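Local coordinates for penicillin-binding protein 2 (Pbp2) (Helicobacter pylori, PDB 5LP5) that probably cross-links peptidoglycan as a penicillin-binding transpeptidase of cell-wall synthesis and cell-shape control, and forms a complex with MreC, at residues A[234-244]-A[263-272]; A[250-260]-A[555-563]. One frame throughout, in Å; residues are numbered along the deposited sequence.

Interaction 1. Residues A[234-244]-A[263-272]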
loop_
_atom_site.group_PDB
_atom_site.type_symbol
_atom_site.label_atom_id
_atom_site.label_comp_id
_atom_site.label_asym_id
_atom_site.label_seq_id
_atom_site.Cartn_x
_atom_site.Cartn_y
_atom_site.Cartn_z
ATOM N N SER A 234 -11.983 -13.050 -10.216
ATOM C CA SER A 234 -11.960 -14.102 -11.219
ATOM C C SER A 234 -11.329 -13.695 -12.542
ATOM O O SER A 234 -11.057 -14.547 -13.377
ATOM C CB SER A 234 -13.376 -14.600 -11.469
ATOM O OG SER A 234 -14.238 -13.511 -11.766
ATOM N N LEU A 235 -11.084 -12.406 -12.738
ATOM C CA LEU A 235 -10.422 -11.971 -13.963
ATOM C C LEU A 235 -9.130 -12.738 -14.238
ATOM O O LEU A 235 -8.458 -13.156 -13.311
ATOM C CB LEU A 235 -10.085 -10.481 -13.885
ATOM C CG LEU A 235 -11.211 -9.466 -13.800
ATOM C CD1 LEU A 235 -10.579 -8.086 -13.688
ATOM C CD2 LEU A 235 -12.108 -9.540 -15.008
ATOM N N ASP A 236 -8.776 -12.898 -15.505
ATOM C CA ASP A 236 -7.442 -13.331 -15.880
ATOM C C ASP A 236 -6.754 -12.185 -16.583
ATOM O O ASP A 236 -7.195 -11.734 -17.614
ATOM C CB ASP A 236 -7.499 -14.542 -16.801
ATOM C CG ASP A 236 -6.099 -15.109 -17.143
ATOM O OD1 ASP A 236 -5.102 -14.341 -17.116
ATOM O OD2 ASP A 236 -6.007 -16.320 -17.467
ATOM N N LYS A 237 -5.653 -11.736 -16.017
ATOM C CA LYS A 237 -4.917 -10.566 -16.508
ATOM C C LYS A 237 -4.490 -10.685 -17.976
ATOM O O LYS A 237 -4.434 -9.687 -18.697
ATOM C CB LYS A 237 -3.691 -10.333 -15.610
ATOM C CG LYS A 237 -2.777 -9.225 -16.054
ATOM C CD LYS A 237 -1.512 -9.218 -15.207
ATOM C CE LYS A 237 -0.515 -8.237 -15.800
ATOM N NZ LYS A 237 0.612 -7.887 -14.896
ATOM N N ARG A 238 -4.189 -11.897 -18.424
ATOM C CA ARG A 238 -3.783 -12.096 -19.813
ATOM C C ARG A 238 -4.979 -11.891 -20.734
ATOM O O ARG A 238 -4.903 -11.164 -21.723
ATOM C CB ARG A 238 -3.202 -13.487 -20.006
ATOM C CG ARG A 238 -1.882 -13.696 -19.274
ATOM C CD ARG A 238 -1.561 -15.176 -19.067
ATOM N NE ARG A 238 -2.554 -15.810 -18.213
ATOM C CZ ARG A 238 -2.644 -17.118 -17.993
ATOM N NH1 ARG A 238 -1.781 -17.957 -18.551
ATOM N NH2 ARG A 238 -3.601 -17.596 -17.212
ATOM N N LEU A 239 -6.092 -12.527 -20.385
ATOM C CA LEU A 239 -7.320 -12.413 -21.162
ATOM C C LEU A 239 -7.819 -10.974 -21.281
ATOM O O LEU A 239 -8.339 -10.606 -22.327
ATOM C CB LEU A 239 -8.412 -13.282 -20.555
ATOM C CG LEU A 239 -8.216 -14.793 -20.637
ATOM C CD1 LEU A 239 -9.398 -15.496 -19.979
ATOM C CD2 LEU A 239 -8.059 -15.270 -22.068
ATOM N N GLN A 240 -7.669 -10.171 -20.224
ATOM C CA GLN A 240 -8.056 -8.752 -20.274
ATOM C C GLN A 240 -7.124 -7.938 -21.152
ATOM O O GLN A 240 -7.557 -7.011 -21.836
ATOM C CB GLN A 240 -8.104 -8.113 -18.890
ATOM C CG GLN A 240 -9.472 -8.195 -18.201
ATOM C CD GLN A 240 -10.384 -6.994 -18.406
ATOM O OE1 GLN A 240 -11.582 -7.131 -18.245
ATOM N NE2 GLN A 240 -9.833 -5.821 -18.719
ATOM N N LYS A 241 -5.841 -8.267 -21.145
ATOM C CA LYS A 241 -4.925 -7.553 -22.023
ATOM C C LYS A 241 -5.267 -7.840 -23.476
ATOM O O LYS A 241 -5.152 -6.946 -24.320
ATOM C CB LYS A 241 -3.468 -7.880 -21.711
ATOM C CG LYS A 241 -2.962 -7.135 -20.494
ATOM C CD LYS A 241 -1.469 -7.231 -20.326
ATOM C CE LYS A 241 -1.064 -6.529 -19.043
ATOM N NZ LYS A 241 0.398 -6.643 -18.795
ATOM N N GLU A 242 -5.701 -9.071 -23.753
ATOM C CA GLU A 242 -6.186 -9.434 -25.077
ATOM C C GLU A 242 -7.386 -8.579 -25.415
ATOM O O GLU A 242 -7.448 -7.972 -26.483
ATOM C CB GLU A 242 -6.575 -10.919 -25.136
ATOM C CG GLU A 242 -7.124 -11.390 -26.485
ATOM C CD GLU A 242 -6.197 -11.094 -27.657
ATOM O OE1 GLU A 242 -4.999 -10.838 -27.442
ATOM O OE2 GLU A 242 -6.665 -11.107 -28.811
ATOM N N ALA A 243 -8.333 -8.534 -24.486
ATOM C CA ALA A 243 -9.545 -7.736 -24.632
ATOM C C ALA A 243 -9.226 -6.282 -24.946
ATOM O O ALA A 243 -9.808 -5.706 -25.841
ATOM C CB ALA A 243 -10.379 -7.833 -23.377
ATOM N N ASP A 244 -8.279 -5.695 -24.226
ATOM C CA ASP A 244 -7.867 -4.319 -24.503
ATOM C C ASP A 244 -7.345 -4.212 -25.933
ATOM O O ASP A 244 -7.753 -3.347 -26.677
ATOM C CB ASP A 244 -6.827 -3.828 -23.481
ATOM C CG ASP A 244 -7.458 -3.359 -22.151
ATOM O OD1 ASP A 244 -8.557 -3.817 -21.763
ATOM O OD2 ASP A 244 -6.837 -2.524 -21.471
ATOM N N GLU A 263 -18.457 -16.734 -13.086
ATOM C CA GLU A 263 -17.216 -15.999 -12.940
ATOM C C GLU A 263 -16.924 -15.208 -14.222
ATOM O O GLU A 263 -17.020 -15.736 -15.330
ATOM C CB GLU A 263 -16.055 -16.940 -12.592
ATOM C CG GLU A 263 -16.041 -17.398 -11.139
ATOM C CD GLU A 263 -14.839 -18.265 -10.768
ATOM O OE1 GLU A 263 -14.119 -18.739 -11.681
ATOM O OE2 GLU A 263 -14.623 -18.465 -9.545
ATOM N N LEU A 264 -16.589 -13.930 -14.054
ATOM C CA LEU A 264 -16.179 -13.092 -15.163
ATOM C C LEU A 264 -14.648 -13.126 -15.309
ATOM O O LEU A 264 -13.902 -12.731 -14.412
ATOM C CB LEU A 264 -16.669 -11.664 -14.959
ATOM C CG LEU A 264 -18.192 -11.553 -14.934
ATOM C CD1 LEU A 264 -18.608 -10.190 -14.441
ATOM C CD2 LEU A 264 -18.807 -11.845 -16.298
ATOM N N LEU A 265 -14.189 -13.630 -16.445
ATOM C CA LEU A 265 -12.784 -13.676 -16.743
ATOM C C LEU A 265 -12.362 -12.400 -17.470
ATOM O O LEU A 265 -11.236 -11.965 -17.339
ATOM C CB LEU A 265 -12.462 -14.911 -17.586
ATOM C CG LEU A 265 -12.832 -16.295 -17.016
ATOM C CD1 LEU A 265 -12.534 -17.424 -18.000
ATOM C CD2 LEU A 265 -12.113 -16.563 -15.711
ATOM N N VAL A 266 -13.267 -11.817 -18.245
ATOM C CA VAL A 266 -13.051 -10.511 -18.855
ATOM C C VAL A 266 -14.260 -9.615 -18.611
ATOM O O VAL A 266 -15.385 -10.088 -18.504
ATOM C CB VAL A 266 -12.836 -10.643 -20.367
ATOM C CG1 VAL A 266 -12.625 -9.288 -21.009
ATOM C CG2 VAL A 266 -11.646 -11.553 -20.647
ATOM N N ALA A 267 -13.997 -8.315 -18.513
ATOM C CA ALA A 267 -15.010 -7.258 -18.467
ATOM C C ALA A 267 -14.334 -5.947 -18.892
ATOM O O ALA A 267 -13.775 -5.191 -18.072
ATOM C CB ALA A 267 -15.610 -7.138 -17.086
ATOM N N GLY A 268 -14.357 -5.695 -20.190
ATOM C CA GLY A 268 -13.790 -4.481 -20.717
ATOM C C GLY A 268 -14.842 -3.459 -21.055
ATOM O O GLY A 268 -15.897 -3.808 -21.561
ATOM N N SER A 269 -14.547 -2.195 -20.774
ATOM C CA SER A 269 -15.388 -1.086 -21.217
ATOM C C SER A 269 -14.508 -0.021 -21.826
ATOM O O SER A 269 -13.588 0.449 -21.178
ATOM C CB SER A 269 -16.196 -0.487 -20.055
ATOM O OG SER A 269 -16.764 0.774 -20.429
ATOM N N TYR A 270 -14.815 0.384 -23.056
ATOM C CA TYR A 270 -13.851 1.154 -23.851
ATOM C C TYR A 270 -14.402 2.452 -24.393
ATOM O O TYR A 270 -15.402 2.458 -25.121
ATOM C CB TYR A 270 -13.306 0.295 -24.987
ATOM C CG TYR A 270 -12.722 -0.972 -24.446
ATOM C CD1 TYR A 270 -11.414 -1.007 -23.971
ATOM C CD2 TYR A 270 -13.495 -2.132 -24.338
ATOM C CE1 TYR A 270 -10.878 -2.180 -23.436
ATOM C CE2 TYR A 270 -12.970 -3.301 -23.802
ATOM C CZ TYR A 270 -11.663 -3.311 -23.354
ATOM O OH TYR A 270 -11.111 -4.443 -22.845
ATOM N N PRO A 271 -13.735 3.562 -24.054
ATOM C CA PRO A 271 -12.458 3.643 -23.357
ATOM C C PRO A 271 -12.444 3.292 -21.884
ATOM O O PRO A 271 -13.361 3.656 -21.164
ATOM C CB PRO A 271 -12.084 5.135 -23.470
ATOM C CG PRO A 271 -13.032 5.751 -24.419
ATOM C CD PRO A 271 -14.243 4.892 -24.428
ATOM N N GLU A 272 -11.398 2.592 -21.445
ATOM C CA GLU A 272 -11.028 2.518 -20.026
ATOM C C GLU A 272 -10.304 3.841 -19.657
ATOM O O GLU A 272 -10.033 4.660 -20.535
ATOM C CB GLU A 272 -10.101 1.307 -19.764
ATOM C CG GLU A 272 -10.629 -0.072 -20.168
ATOM C CD GLU A 272 -11.464 -0.750 -19.095
ATOM O OE1 GLU A 272 -11.780 -0.086 -18.090
ATOM O OE2 GLU A 272 -11.815 -1.945 -19.255
#
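Q240 reaches from helix 237-244 to strand 266-270, the edge strand of the antiparallel sheet in the penicillin-binding transpeptidase fold; the axes of this helix and strand cross at -31°. Its side chain bends at chi2 (-93°), which carries OE1 to the strand, where it accepts from A267 N at 2.7 Å, the donor tilted slightly from the amide's carbonyl plane. A glutamine suits this place: it is long enough to span the gap and brings an acceptor to an edge-strand N-H. Around it the packing is apolar. The valine's two branches are shared out, V266 CG1 meeting A243 CB at 3.6 Å and CG2 meeting L239 CB at 3.7 Å, while L239 CD1 lies over L265 CB. A243 is small enough to let the strand come close. L265 and V266 both face V256, a classic beta bulge at the corner the chain turns at L265. Ahead of the helix, D236 N binds L265 O on a lone pair in the carbonyl plane, and S234 OG donates to L264 O from above its plane, with F461 O a second partner. D236 is also the N-cap: OD1 accepts from R238 N and R238 NE, while OD2 takes a weak bond from R238 NH2, within a salt bridge, and another from Y587 OH. Farther out, helix 572-584 packs on L239 and A243, and the F247 ring stacks on Y270. At the far end, the D244 carboxylate stands nearly perpendicular to the Y270 ring (85° between planes), and Y270 OH donates to D244 OD1 at 2.8 Å, on the anti side and somewhat out of the carboxylate plane.

Interaction 2. Residues A[250-260]-A[555-563]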
loop_
_atom_site.group_PDB
_atom_site.type_symbol
_atom_site.label_atom_id
_atom_site.label_comp_id
_atom_site.label_asym_id
_atom_site.label_seq_id
_atom_site.Cartn_x
_atom_site.Cartn_y
_atom_site.Cartn_z
ATOM N N LYS A 250 -11.472 1.136 -30.746
ATOM C CA LYS A 250 -12.911 0.899 -30.734
ATOM C C LYS A 250 -13.519 1.296 -29.394
ATOM O O LYS A 250 -12.872 1.221 -28.358
ATOM C CB LYS A 250 -13.200 -0.589 -30.997
ATOM C CG LYS A 250 -12.384 -1.205 -32.128
ATOM C CD LYS A 250 -12.833 -2.613 -32.484
ATOM C CE LYS A 250 -12.182 -3.073 -33.786
ATOM N NZ LYS A 250 -12.858 -2.534 -35.003
ATOM N N ARG A 251 -14.772 1.726 -29.407
ATOM C CA ARG A 251 -15.532 1.879 -28.163
ATOM C C ARG A 251 -16.555 0.764 -28.073
ATOM O O ARG A 251 -17.040 0.274 -29.080
ATOM C CB ARG A 251 -16.250 3.222 -28.084
ATOM C CG ARG A 251 -15.313 4.405 -28.111
ATOM C CD ARG A 251 -15.124 4.895 -29.529
ATOM N NE ARG A 251 -13.751 5.293 -29.781
ATOM C CZ ARG A 251 -13.208 5.347 -30.988
ATOM N NH1 ARG A 251 -13.914 5.026 -32.068
ATOM N NH2 ARG A 251 -11.950 5.731 -31.132
ATOM N N GLY A 252 -16.875 0.361 -26.849
ATOM C CA GLY A 252 -17.841 -0.710 -26.638
ATOM C C GLY A 252 -17.528 -1.463 -25.370
ATOM O O GLY A 252 -17.099 -0.865 -24.392
ATOM N N ALA A 253 -17.760 -2.770 -25.394
ATOM C CA ALA A 253 -17.596 -3.596 -24.206
ATOM C C ALA A 253 -17.490 -5.071 -24.554
ATOM O O ALA A 253 -18.089 -5.526 -25.537
ATOM C CB ALA A 253 -18.753 -3.385 -23.259
ATOM N N ILE A 254 -16.740 -5.804 -23.729
ATOM C CA ILE A 254 -16.526 -7.234 -23.946
ATOM C C ILE A 254 -16.485 -8.064 -22.653
ATOM O O ILE A 254 -15.943 -7.633 -21.644
ATOM C CB ILE A 254 -15.262 -7.490 -24.776
ATOM C CG1 ILE A 254 -15.100 -8.983 -25.024
ATOM C CG2 ILE A 254 -14.032 -6.917 -24.087
ATOM C CD1 ILE A 254 -14.139 -9.265 -26.150
ATOM N N LEU A 255 -17.065 -9.259 -22.714
ATOM C CA LEU A 255 -17.305 -10.063 -21.526
ATOM C C LEU A 255 -17.067 -11.511 -21.811
ATOM O O LEU A 255 -17.567 -12.037 -22.784
ATOM C CB LEU A 255 -18.758 -9.930 -21.078
ATOM C CG LEU A 255 -19.187 -8.620 -20.424
ATOM C CD1 LEU A 255 -20.705 -8.540 -20.377
ATOM C CD2 LEU A 255 -18.592 -8.536 -19.025
ATOM N N VAL A 256 -16.295 -12.150 -20.945
ATOM C CA VAL A 256 -16.132 -13.595 -20.977
ATOM C C VAL A 256 -16.628 -14.127 -19.650
ATOM O O VAL A 256 -16.323 -13.539 -18.610
ATOM C CB VAL A 256 -14.661 -14.009 -21.166
ATOM C CG1 VAL A 256 -14.517 -15.510 -21.050
ATOM C CG2 VAL A 256 -14.146 -13.536 -22.511
ATOM N N MET A 257 -17.374 -15.228 -19.684
ATOM C CA MET A 257 -17.939 -15.764 -18.457
ATOM C C MET A 257 -18.013 -17.275 -18.394
ATOM O O MET A 257 -18.531 -17.923 -19.280
ATOM C CB MET A 257 -19.334 -15.214 -18.244
ATOM C CG MET A 257 -19.974 -15.708 -16.952
ATOM S SD MET A 257 -21.644 -15.104 -16.652
ATOM C CE MET A 257 -22.576 -15.909 -17.948
ATOM N N ASP A 258 -17.514 -17.829 -17.300
ATOM C CA ASP A 258 -17.723 -19.236 -16.965
ATOM C C ASP A 258 -19.223 -19.459 -16.751
ATOM O O ASP A 258 -19.779 -19.046 -15.739
ATOM C CB ASP A 258 -16.936 -19.562 -15.694
ATOM C CG ASP A 258 -16.948 -21.032 -15.343
ATOM O OD1 ASP A 258 -17.960 -21.699 -15.645
ATOM O OD2 ASP A 258 -15.955 -21.516 -14.735
ATOM N N ALA A 259 -19.862 -20.119 -17.710
ATOM C CA ALA A 259 -21.322 -20.253 -17.731
ATOM C C ALA A 259 -21.902 -21.260 -16.720
ATOM O O ALA A 259 -23.133 -21.422 -16.630
ATOM C CB ALA A 259 -21.782 -20.609 -19.142
ATOM N N GLU A 260 -21.023 -21.930 -15.967
ATOM C CA GLU A 260 -21.432 -22.902 -14.940
ATOM C C GLU A 260 -21.525 -22.323 -13.531
ATOM O O GLU A 260 -22.219 -22.894 -12.689
ATOM C CB GLU A 260 -20.467 -24.089 -14.908
ATOM C CG GLU A 260 -20.493 -24.943 -16.165
ATOM C CD GLU A 260 -19.425 -26.015 -16.184
ATOM O OE1 GLU A 260 -18.247 -25.689 -15.896
ATOM O OE2 GLU A 260 -19.778 -27.173 -16.499
ATOM N N LYS A 555 -19.198 -24.406 -22.035
ATOM C CA LYS A 555 -18.702 -24.002 -20.718
ATOM C C LYS A 555 -18.637 -22.489 -20.584
ATOM O O LYS A 555 -19.088 -21.930 -19.568
ATOM C CB LYS A 555 -17.319 -24.593 -20.423
ATOM C CG LYS A 555 -16.947 -24.622 -18.932
ATOM C CD LYS A 555 -15.543 -25.170 -18.724
ATOM C CE LYS A 555 -15.108 -25.196 -17.262
ATOM N NZ LYS A 555 -15.510 -26.464 -16.590
ATOM N N TYR A 556 -18.071 -21.819 -21.586
ATOM C CA TYR A 556 -17.959 -20.347 -21.546
ATOM C C TYR A 556 -18.944 -19.614 -22.467
ATOM O O TYR A 556 -19.481 -20.164 -23.417
ATOM C CB TYR A 556 -16.512 -19.892 -21.805
ATOM C CG TYR A 556 -15.513 -20.586 -20.893
ATOM C CD1 TYR A 556 -14.941 -21.790 -21.276
ATOM C CD2 TYR A 556 -15.193 -20.080 -19.623
ATOM C CE1 TYR A 556 -14.049 -22.457 -20.460
ATOM C CE2 TYR A 556 -14.307 -20.748 -18.795
ATOM C CZ TYR A 556 -13.735 -21.949 -19.213
ATOM O OH TYR A 556 -12.836 -22.643 -18.397
ATOM N N ALA A 557 -19.186 -18.360 -22.137
ATOM C CA ALA A 557 -19.964 -17.465 -22.970
ATOM C C ALA A 557 -19.119 -16.219 -23.189
ATOM O O ALA A 557 -18.339 -15.829 -22.319
ATOM C CB ALA A 557 -21.269 -17.097 -22.284
ATOM N N ILE A 558 -19.274 -15.606 -24.354
ATOM C CA ILE A 558 -18.579 -14.370 -24.682
ATOM C C ILE A 558 -19.593 -13.435 -25.285
ATOM O O ILE A 558 -20.440 -13.883 -26.018
ATOM C CB ILE A 558 -17.469 -14.620 -25.703
ATOM C CG1 ILE A 558 -16.477 -15.641 -25.138
ATOM C CG2 ILE A 558 -16.790 -13.314 -26.071
ATOM C CD1 ILE A 558 -15.310 -15.984 -26.039
ATOM N N THR A 559 -19.514 -12.149 -24.973
ATOM C CA THR A 559 -20.470 -11.179 -25.474
ATOM C C THR A 559 -19.712 -9.901 -25.811
ATOM O O THR A 559 -18.994 -9.346 -24.976
ATOM C CB THR A 559 -21.568 -10.874 -24.436
ATOM O OG1 THR A 559 -22.411 -12.022 -24.245
ATOM C CG2 THR A 559 -22.442 -9.716 -24.893
ATOM N N ILE A 560 -19.872 -9.442 -27.049
ATOM C CA ILE A 560 -19.084 -8.321 -27.566
ATOM C C ILE A 560 -19.997 -7.285 -28.168
ATOM O O ILE A 560 -20.945 -7.629 -28.862
ATOM C CB ILE A 560 -18.072 -8.777 -28.641
ATOM C CG1 ILE A 560 -17.083 -9.771 -28.035
ATOM C CG2 ILE A 560 -17.305 -7.591 -29.219
ATOM C CD1 ILE A 560 -16.260 -10.532 -29.048
ATOM N N LEU A 561 -19.691 -6.018 -27.895
ATOM C CA LEU A 561 -20.465 -4.902 -28.412
ATOM C C LEU A 561 -19.561 -3.743 -28.841
ATOM O O LEU A 561 -18.902 -3.136 -27.997
ATOM C CB LEU A 561 -21.428 -4.415 -27.342
ATOM C CG LEU A 561 -22.063 -3.070 -27.679
ATOM C CD1 LEU A 561 -23.258 -3.217 -28.604
ATOM C CD2 LEU A 561 -22.471 -2.408 -26.396
ATOM N N VAL A 562 -19.547 -3.423 -30.137
ATOM C CA VAL A 562 -18.742 -2.297 -30.625
ATOM C C VAL A 562 -19.624 -1.126 -31.029
ATOM O O VAL A 562 -20.408 -1.220 -31.972
ATOM C CB VAL A 562 -17.834 -2.672 -31.819
ATOM C CG1 VAL A 562 -17.092 -1.450 -32.338
ATOM C CG2 VAL A 562 -16.830 -3.734 -31.415
ATOM N N GLU A 563 -19.486 -0.016 -30.315
ATOM C CA GLU A 563 -20.268 1.163 -30.624
ATOM C C GLU A 563 -19.987 1.602 -32.054
ATOM O O GLU A 563 -18.832 1.747 -32.449
ATOM C CB GLU A 563 -19.990 2.295 -29.628
ATOM C CG GLU A 563 -20.709 2.101 -28.300
ATOM C CD GLU A 563 -20.514 3.259 -27.342
ATOM O OE1 GLU A 563 -19.966 4.287 -27.757
ATOM O OE2 GLU A 563 -20.907 3.152 -26.173
#
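The Y556 ring brings CD2 to 3.8 Å from D258 CA, while CG of the adjoining K555 lies against one ring face, offset toward the rim. The E260 carboxylate, the other flat group at this end, receives K555 NZ on the syn side of OE1 at 2.9 Å, in a salt bridge. The lysine chain runs extended until chi4 (88°), where it bends to bring NZ to that oxygen. Such long, charged side chains suit the partly exposed end of the pair. D258 OD1 accepts from E260 N, an Asx turn that shapes the chain as it leaves the strand. From this end, strands 252-258 and 556-562 run antiparallel at 172°, with A253-L561, L255-T559 and M257-A557 as hydrogen-bonded pairs; A259 N to K555 O (2.7 Å) and E563 N to R251 O (2.8 Å) extend the pairing. Branched residues, well suited to strands, make up the middle of one face: I254 and I560 lie side by side, CD1 to CG1 3.5 Å, and V256 beside I558 repeats this with a looser contact. G252 adopts phi 150°, where a side chain would press on the preceding carbonyl oxygen, which explains the glycine. L255, M257 and T559 point to the other face, where L445 of helix 441-453 packs on all three. Strand 264-270 borders 252-258 on one side and strand 542-549 borders 556-562 on the other, placing this pair inside the five-stranded sheet, with T559 OG1 bonded to T546 of strand 542-549.

Interactions 1 and 2 lie about 9 Å apart, centre to centre, and share one antiparallel sheet ordered 264-270, 252-258, 556-562, 542-549, 511-517. Their segments alternate along the chain: 234-244, 250-260, 263-272 and, nearly 300 residues later, 555-563. Helix 237-246 thus leads into strand 252-258, next to the edge, which turns back into the edge strand; G268 N to I254 O and E263 O to D258 N, each 2.9 Å, are probable hydrogen bonds joining the two contacts. Interaction 1 secures a helix on this sheet, while interaction 2 joins parts of the transpeptidase domain far apart in sequence. The sheet's opposite edge, 511-517, carries K513, part of a probable KTG-type active-site motif.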